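Local coordinates for protein alcohol oxidase (Myceliophthora thermophila, PDB 6F74) that probably oxidises alcohol substrates with molecular oxygen, as an FAD-binding flavoprotein of the vanillyl-alcohol oxidase type, at residues E464-V469 and H524-A529; Q504-V509 and E513-V518. One frame throughout, in Å; residues are numbered along the deposited sequence.

Interaction 1. Residues E464-V469 and H524-A529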
ATOM      1  N   GLU A 464     -23.215  -7.786  -7.691  1.00 24.34           N
ATOM      2  CA  GLU A 464     -22.257  -7.291  -6.727  1.00 23.68           C
ATOM      3  C   GLU A 464     -21.150  -6.544  -7.481  1.00 23.00           C
ATOM      4  O   GLU A 464     -20.591  -7.080  -8.494  1.00 22.91           O
ATOM      5  CB  GLU A 464     -21.663  -8.463  -5.932  1.00 23.64           C
ATOM      6  CG  GLU A 464     -22.691  -9.392  -5.298  1.00 24.42           C
ATOM      7  CD  GLU A 464     -21.996 -10.462  -4.399  1.00 24.36           C
ATOM      8  OE1 GLU A 464     -20.754 -10.661  -4.517  1.00 23.82           O
ATOM      9  OE2 GLU A 464     -22.669 -11.164  -3.590  1.00 24.94           O
ATOM     10  N   VAL A 465     -20.839  -5.330  -7.005  1.00 22.58           N
ATOM     11  CA  VAL A 465     -19.759  -4.552  -7.585  1.00 21.99           C
ATOM     12  C   VAL A 465     -18.432  -5.163  -7.189  1.00 21.52           C
ATOM     13  O   VAL A 465     -18.154  -5.345  -6.002  1.00 21.38           O
ATOM     14  CB  VAL A 465     -19.761  -3.078  -7.153  1.00 21.76           C
ATOM     15  CG1 VAL A 465     -18.671  -2.313  -7.934  1.00 21.28           C
ATOM     16  CG2 VAL A 465     -21.132  -2.468  -7.446  1.00 22.33           C
ATOM     17  N   SER A 466     -17.626  -5.476  -8.201  1.00 21.33           N
ATOM     18  CA  SER A 466     -16.305  -5.999  -8.034  1.00 20.95           C
ATOM     19  C   SER A 466     -15.350  -4.999  -8.706  1.00 20.52           C
ATOM     20  O   SER A 466     -15.475  -4.692  -9.908  1.00 20.61           O
ATOM     21  CB  SER A 466     -16.208  -7.405  -8.635  1.00 21.27           C
ATOM     22  OG  SER A 466     -16.977  -8.338  -7.875  1.00 21.71           O
ATOM     23  N   SER A 467     -14.402  -4.493  -7.925  1.00 20.10           N
ATOM     24  CA  SER A 467     -13.323  -3.693  -8.482  1.00 19.75           C
ATOM     25  C   SER A 467     -12.249  -4.641  -9.026  1.00 19.68           C
ATOM     26  O   SER A 467     -11.797  -5.562  -8.309  1.00 19.67           O
ATOM     27  CB  SER A 467     -12.693  -2.860  -7.400  1.00 19.41           C
ATOM     28  OG  SER A 467     -12.138  -3.769  -6.437  1.00 19.31           O
ATOM     29  N   ASN A 468     -11.880  -4.432 -10.281  1.00 19.71           N
ATOM     30  CA  ASN A 468     -10.745  -5.120 -10.861  1.00 19.67           C
ATOM     31  C   ASN A 468      -9.755  -4.075 -11.372  1.00 19.42           C
ATOM     32  O   ASN A 468     -10.154  -3.071 -11.982  1.00 19.44           O
ATOM     33  CB  ASN A 468     -11.222  -6.044 -11.952  1.00 20.04           C
ATOM     34  CG  ASN A 468     -11.863  -7.289 -11.381  1.00 20.35           C
ATOM     35  OD1 ASN A 468     -11.144  -8.154 -10.854  1.00 20.36           O
ATOM     36  ND2 ASN A 468     -13.212  -7.380 -11.450  1.00 20.67           N
ATOM     37  N   VAL A 469      -8.481  -4.284 -11.074  1.00 19.26           N
ATOM     38  CA  VAL A 469      -7.458  -3.301 -11.379  1.00 19.09           C
ATOM     39  C   VAL A 469      -6.242  -4.039 -11.914  1.00 19.19           C
ATOM     40  O   VAL A 469      -5.834  -5.107 -11.363  1.00 19.25           O
ATOM     41  CB  VAL A 469      -7.049  -2.481 -10.137  1.00 18.83           C
ATOM     42  CG1 VAL A 469      -6.004  -1.402 -10.482  1.00 18.75           C
ATOM     43  CG2 VAL A 469      -8.274  -1.853  -9.466  1.00 18.80           C
ATOM     44  N   HIS A 524     -11.397 -16.980  -1.525  1.00 23.00           N
ATOM     45  CA  HIS A 524     -11.597 -18.340  -2.038  1.00 23.76           C
ATOM     46  C   HIS A 524     -12.330 -18.476  -3.365  1.00 24.07           C
ATOM     47  O   HIS A 524     -12.370 -19.581  -3.888  1.00 24.71           O
ATOM     48  CB  HIS A 524     -12.320 -19.209  -0.983  1.00 24.39           C
ATOM     49  CG  HIS A 524     -11.549 -19.355   0.293  1.00 24.24           C
ATOM     50  ND1 HIS A 524     -10.370 -20.070   0.368  1.00 24.38           N
ATOM     51  CD2 HIS A 524     -11.772 -18.861   1.528  1.00 24.01           C
ATOM     52  CE1 HIS A 524      -9.907 -20.030   1.602  1.00 24.23           C
ATOM     53  NE2 HIS A 524     -10.737 -19.298   2.328  1.00 23.99           N
ATOM     54  N   VAL A 525     -12.921 -17.399  -3.878  1.00 23.69           N
ATOM     55  CA  VAL A 525     -13.468 -17.362  -5.251  1.00 23.89           C
ATOM     56  C   VAL A 525     -12.552 -16.498  -6.145  1.00 23.27           C
ATOM     57  O   VAL A 525     -11.949 -17.000  -7.098  1.00 23.44           O
ATOM     58  CB  VAL A 525     -14.942 -16.889  -5.265  1.00 24.09           C
ATOM     59  CG1 VAL A 525     -15.481 -16.837  -6.689  1.00 24.32           C
ATOM     60  CG2 VAL A 525     -15.812 -17.851  -4.442  1.00 24.84           C
ATOM     61  N   LYS A 526     -12.400 -15.221  -5.805  1.00 22.62           N
ATOM     62  CA  LYS A 526     -11.569 -14.314  -6.621  1.00 22.09           C
ATOM     63  C   LYS A 526     -10.084 -14.725  -6.569  1.00 21.97           C
ATOM     64  O   LYS A 526      -9.501 -15.071  -7.591  1.00 22.11           O
ATOM     65  CB  LYS A 526     -11.771 -12.858  -6.206  1.00 21.53           C
ATOM     66  CG  LYS A 526     -13.019 -12.217  -6.787  1.00 21.63           C
ATOM     67  CD  LYS A 526     -13.421 -10.923  -6.107  1.00 21.24           C
ATOM     68  CE  LYS A 526     -14.396 -10.118  -6.955  1.00 21.31           C
ATOM     69  NZ  LYS A 526     -15.769 -10.690  -6.995  1.00 21.92           N
ATOM     70  N   GLY A 527      -9.515 -14.735  -5.374  1.00 21.79           N
ATOM     71  CA  GLY A 527      -8.099 -15.067  -5.164  1.00 21.71           C
ATOM     72  C   GLY A 527      -7.701 -16.418  -5.721  1.00 22.32           C
ATOM     73  O   GLY A 527      -6.634 -16.547  -6.308  1.00 22.32           O
ATOM     74  N   ALA A 528      -8.595 -17.397  -5.562  1.00 22.90           N
ATOM     75  CA  ALA A 528      -8.435 -18.760  -6.062  1.00 23.62           C
ATOM     76  C   ALA A 528      -8.369 -18.847  -7.579  1.00 23.79           C
ATOM     77  O   ALA A 528      -7.620 -19.667  -8.113  1.00 24.20           O
ATOM     78  CB  ALA A 528      -9.574 -19.653  -5.552  1.00 24.25           C
ATOM     79  N   ALA A 529      -9.169 -18.034  -8.263  1.00 23.54           N
ATOM     80  CA  ALA A 529      -9.151 -17.995  -9.718  1.00 23.66           C
ATOM     81  C   ALA A 529      -7.824 -17.406 -10.181  1.00 23.25           C
ATOM     82  O   ALA A 529      -7.222 -17.900 -11.140  1.00 23.55           O
ATOM     83  CB  ALA A 529     -10.290 -17.156 -10.240  1.00 23.47           C
TER
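K526 and S466 meet through two torsions. In K526, CG stands anti to the carbonyl carbon (chi1 -81°), and from there the chain runs nearly straight to CE, away from the helix and across to S466. The last torsion then bends the ammonium off this line (chi4 73°). S466 answers with OG held beside its own backbone N. The two functional groups meet in the gap between backbones whose CA atoms are 9.7 Å apart.

K526 NZ donates a hydrogen bond to S466 OG at 2.8 Å. The oxygen lies to one side of the last C-N bond, not beyond its end. It therefore also lies close to the methylene, with K526 CE 3.3 Å from S466 OG. S466 CB is 3.7 Å from K526 CE, so the serine covers one flank of the lysine tip. No other pair of residues touches across these segments.

Both residues are buried, and the ammonium has further polar company. Q504 OE1 accepts a second hydrogen bond from K526 NZ. The E464 carboxylate lies nearby without touching, its OE1 5.6 Å from K526 NZ. Its negative charge may partly offset the buried positive one. E464 is itself held through OE2 by Y517 OH.

On the helix side V525 and A529 rest on V457 of helix 448-458. On the other side, backbone bonds tie S467 to G503 and N468 to W355, in the strands flanking 467-472. The contact thus joins helix 512-533 to the segment that leads into strand 467-472, an inner strand of the seven-stranded antiparallel sheet. Helices packed against such a sheet are typical of the second, substrate-side domain of VAO-type flavoproteins.

Interaction 2. Residues Q504-V509 and E513-V518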
ATOM      1  N   GLN A 504     -13.933  -6.466  -3.290  1.00 20.03           N
ATOM      2  CA  GLN A 504     -15.314  -6.023  -3.066  1.00 20.35           C
ATOM      3  C   GLN A 504     -15.366  -5.237  -1.777  1.00 20.18           C
ATOM      4  O   GLN A 504     -14.543  -5.425  -0.890  1.00 19.93           O
ATOM      5  CB  GLN A 504     -16.289  -7.206  -2.901  1.00 20.93           C
ATOM      6  CG  GLN A 504     -16.048  -8.334  -3.855  1.00 21.16           C
ATOM      7  CD  GLN A 504     -17.082  -9.459  -3.740  1.00 21.84           C
ATOM      8  OE1 GLN A 504     -16.856 -10.548  -4.249  1.00 22.11           O
ATOM      9  NE2 GLN A 504     -18.201  -9.205  -3.052  1.00 22.19           N
ATOM     10  N   GLY A 505     -16.386  -4.397  -1.656  1.00 20.39           N
ATOM     11  CA  GLY A 505     -16.666  -3.639  -0.439  1.00 20.36           C
ATOM     12  C   GLY A 505     -17.670  -4.316   0.479  1.00 20.83           C
ATOM     13  O   GLY A 505     -18.361  -5.264   0.075  1.00 21.28           O
ATOM     14  N   ILE A 506     -17.747  -3.803   1.704  1.00 20.79           N
ATOM     15  CA  ILE A 506     -18.751  -4.169   2.676  1.00 21.28           C
ATOM     16  C   ILE A 506     -19.437  -2.876   3.111  1.00 21.42           C
ATOM     17  O   ILE A 506     -18.815  -1.800   3.054  1.00 21.03           O
ATOM     18  CB  ILE A 506     -18.184  -4.877   3.937  1.00 21.18           C
ATOM     19  CG1 ILE A 506     -16.929  -4.162   4.488  1.00 20.56           C
ATOM     20  CG2 ILE A 506     -17.843  -6.306   3.601  1.00 21.30           C
ATOM     21  CD1 ILE A 506     -16.342  -4.742   5.766  1.00 20.46           C
ATOM     22  N   PRO A 507     -20.697  -2.970   3.557  1.00 22.05           N
ATOM     23  CA  PRO A 507     -21.346  -1.798   4.147  1.00 22.27           C
ATOM     24  C   PRO A 507     -20.494  -1.155   5.231  1.00 21.83           C
ATOM     25  O   PRO A 507     -19.674  -1.823   5.881  1.00 21.52           O
ATOM     26  CB  PRO A 507     -22.656  -2.375   4.763  1.00 23.06           C
ATOM     27  CG  PRO A 507     -22.904  -3.649   4.018  1.00 23.32           C
ATOM     28  CD  PRO A 507     -21.526  -4.185   3.709  1.00 22.65           C
ATOM     29  N   LYS A 508     -20.679   0.142   5.407  1.00 21.86           N
ATOM     30  CA  LYS A 508     -19.935   0.912   6.410  1.00 21.52           C
ATOM     31  C   LYS A 508     -20.155   0.316   7.810  1.00 21.71           C
ATOM     32  O   LYS A 508     -19.205   0.148   8.576  1.00 21.31           O
ATOM     33  CB  LYS A 508     -20.418   2.369   6.346  1.00 21.75           C
ATOM     34  CG  LYS A 508     -19.767   3.333   7.312  1.00 21.52           C
ATOM     35  CD  LYS A 508     -20.353   4.723   7.104  1.00 21.89           C
ATOM     36  CE  LYS A 508     -21.748   4.867   7.708  1.00 22.65           C
ATOM     37  NZ  LYS A 508     -22.260   6.237   7.458  1.00 23.05           N
ATOM     38  N   VAL A 509     -21.413  -0.003   8.131  1.00 22.39           N
ATOM     39  CA  VAL A 509     -21.751  -0.766   9.335  1.00 22.70           C
ATOM     40  C   VAL A 509     -22.025  -2.207   8.899  1.00 22.95           C
ATOM     41  O   VAL A 509     -23.110  -2.534   8.442  1.00 23.56           O
ATOM     42  CB  VAL A 509     -22.947  -0.182  10.115  1.00 23.40           C
ATOM     43  CG1 VAL A 509     -23.147  -0.950  11.433  1.00 23.70           C
ATOM     44  CG2 VAL A 509     -22.715   1.288  10.429  1.00 23.25           C
ATOM     45  N   GLU A 513     -21.184 -11.567   9.775  1.00 24.77           N
ATOM     46  CA  GLU A 513     -21.620 -12.536   8.782  1.00 25.29           C
ATOM     47  C   GLU A 513     -21.414 -12.017   7.382  1.00 24.87           C
ATOM     48  O   GLU A 513     -20.960 -12.742   6.518  1.00 24.86           O
ATOM     49  CB  GLU A 513     -23.106 -12.904   8.996  1.00 26.31           C
ATOM     50  CG  GLU A 513     -23.333 -13.622  10.292  1.00 26.87           C
ATOM     51  CD  GLU A 513     -23.386 -12.776  11.567  1.00 26.68           C
ATOM     52  OE1 GLU A 513     -23.061 -11.526  11.672  1.00 26.01           O
ATOM     53  OE2 GLU A 513     -23.792 -13.461  12.525  1.00 27.32           O
ATOM     54  N   ILE A 514     -21.751 -10.750   7.170  1.00 24.59           N
ATOM     55  CA  ILE A 514     -21.617 -10.120   5.861  1.00 24.22           C
ATOM     56  C   ILE A 514     -20.143  -9.988   5.498  1.00 23.40           C
ATOM     57  O   ILE A 514     -19.768 -10.274   4.363  1.00 23.26           O
ATOM     58  CB  ILE A 514     -22.385  -8.773   5.775  1.00 24.23           C
ATOM     59  CG1 ILE A 514     -22.825  -8.465   4.337  1.00 24.32           C
ATOM     60  CG2 ILE A 514     -21.605  -7.609   6.369  1.00 23.52           C
ATOM     61  CD1 ILE A 514     -21.859  -7.700   3.478  1.00 23.54           C
ATOM     62  N   ARG A 515     -19.305  -9.619   6.457  1.00 22.93           N
ATOM     63  CA  ARG A 515     -17.866  -9.511   6.199  1.00 22.22           C
ATOM     64  C   ARG A 515     -17.240 -10.886   5.879  1.00 22.38           C
ATOM     65  O   ARG A 515     -16.388 -10.979   4.976  1.00 22.04           O
ATOM     66  CB  ARG A 515     -17.129  -8.855   7.372  1.00 21.78           C
ATOM     67  CG  ARG A 515     -15.623  -8.870   7.171  1.00 21.17           C
ATOM     68  CD  ARG A 515     -14.947  -7.708   7.841  1.00 20.65           C
ATOM     69  NE  ARG A 515     -13.544  -7.571   7.473  1.00 20.13           N
ATOM     70  CZ  ARG A 515     -12.762  -6.564   7.872  1.00 19.68           C
ATOM     71  NH1 ARG A 515     -13.249  -5.616   8.673  1.00 19.67           N
ATOM     72  NH2 ARG A 515     -11.477  -6.502   7.498  1.00 19.30           N
ATOM     73  N   ASP A 516     -17.655 -11.932   6.599  1.00 22.96           N
ATOM     74  CA  ASP A 516     -17.144 -13.288   6.331  1.00 23.26           C
ATOM     75  C   ASP A 516     -17.557 -13.779   4.938  1.00 23.58           C
ATOM     76  O   ASP A 516     -16.775 -14.461   4.265  1.00 23.52           O
ATOM     77  CB  ASP A 516     -17.640 -14.316   7.359  1.00 23.96           C
ATOM     78  CG  ASP A 516     -17.181 -14.034   8.765  1.00 23.72           C
ATOM     79  OD1 ASP A 516     -16.153 -13.318   9.004  1.00 23.01           O
ATOM     80  OD2 ASP A 516     -17.871 -14.540   9.658  1.00 24.31           O
ATOM     81  N   TYR A 517     -18.784 -13.446   4.523  1.00 23.97           N
ATOM     82  CA  TYR A 517     -19.255 -13.757   3.159  1.00 24.27           C
ATOM     83  C   TYR A 517     -18.388 -13.041   2.120  1.00 23.56           C
ATOM     84  O   TYR A 517     -17.922 -13.645   1.169  1.00 23.59           O
ATOM     85  CB  TYR A 517     -20.760 -13.407   2.958  1.00 24.85           C
ATOM     86  CG  TYR A 517     -21.144 -13.480   1.495  1.00 25.04           C
ATOM     87  CD1 TYR A 517     -21.380 -14.701   0.881  1.00 25.68           C
ATOM     88  CD2 TYR A 517     -21.196 -12.337   0.711  1.00 24.60           C
ATOM     89  CE1 TYR A 517     -21.705 -14.787  -0.481  1.00 25.87           C
ATOM     90  CE2 TYR A 517     -21.496 -12.392  -0.652  1.00 24.76           C
ATOM     91  CZ  TYR A 517     -21.756 -13.617  -1.247  1.00 25.38           C
ATOM     92  OH  TYR A 517     -22.017 -13.655  -2.628  1.00 25.54           O
ATOM     93  N   VAL A 518     -18.170 -11.751   2.295  1.00 22.98           N
ATOM     94  CA  VAL A 518     -17.361 -10.991   1.335  1.00 22.36           C
ATOM     95  C   VAL A 518     -15.906 -11.451   1.347  1.00 21.96           C
ATOM     96  O   VAL A 518     -15.310 -11.604   0.287  1.00 21.81           O
ATOM     97  CB  VAL A 518     -17.463  -9.476   1.564  1.00 21.92           C
ATOM     98  CG1 VAL A 518     -16.510  -8.717   0.640  1.00 21.33           C
ATOM     99  CG2 VAL A 518     -18.887  -9.009   1.311  1.00 22.39           C
TER
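I506 packs into the shallow dip between I514 and V518, one turn apart on the helix. Its chi1 of 45° places CG1 between the backbone N and the carbonyl carbon, a crowded position. That leaves CG2 facing the helix, 3.7 Å from V518 CG2, with I514 CD1 slightly farther away. The other branch carries I506 CD1 over to the aliphatic part of R515, 3.9 Å from R515 CD.

V518 has CG1 anti to its backbone N (chi1 175°) and spreads both methyls against the loop. CG1 touches Q504 CB at 3.9 Å, while CG2 serves I506. At the other end I514 points its CD1 at the CD corner of P507, with I514 CD1 3.5 Å from P507 CD.

No hydrogen bond crosses this contact. The polar ends work elsewhere: the Q504 amide turns to K526. The extended R515 reaches Y102, bonding its carbonyl through NH1 and making a cation-pi contact with its ring.

The loop leaves strand 498-503, folds along the first turns of helix 512-533 and then enters that helix. I434, just before strand 435-440, touches I506 as well.

In the fold
Interactions 1 and 2 share helix 512-533, and their centres are 14 Å apart. Interaction 2 is nested inside the loop that interaction 1 closes. Two probable hydrogen bonds join them: K526 NZ to Q504 OE1 at 3.0 Å, and E464 OE2 to Y517 OH at 2.7 Å. Each links one partner from interaction 1 to one from interaction 2, so the two contacts are joined by polar side chains beside the helix. Neither contact forms the flavin site. In interaction 2 the R515 side chain lies about 11 Å from that of D160, an FAD-binding residue. The R515 side chain is about 4 Å from an N-acetylglucosamine of the protein's own glycan.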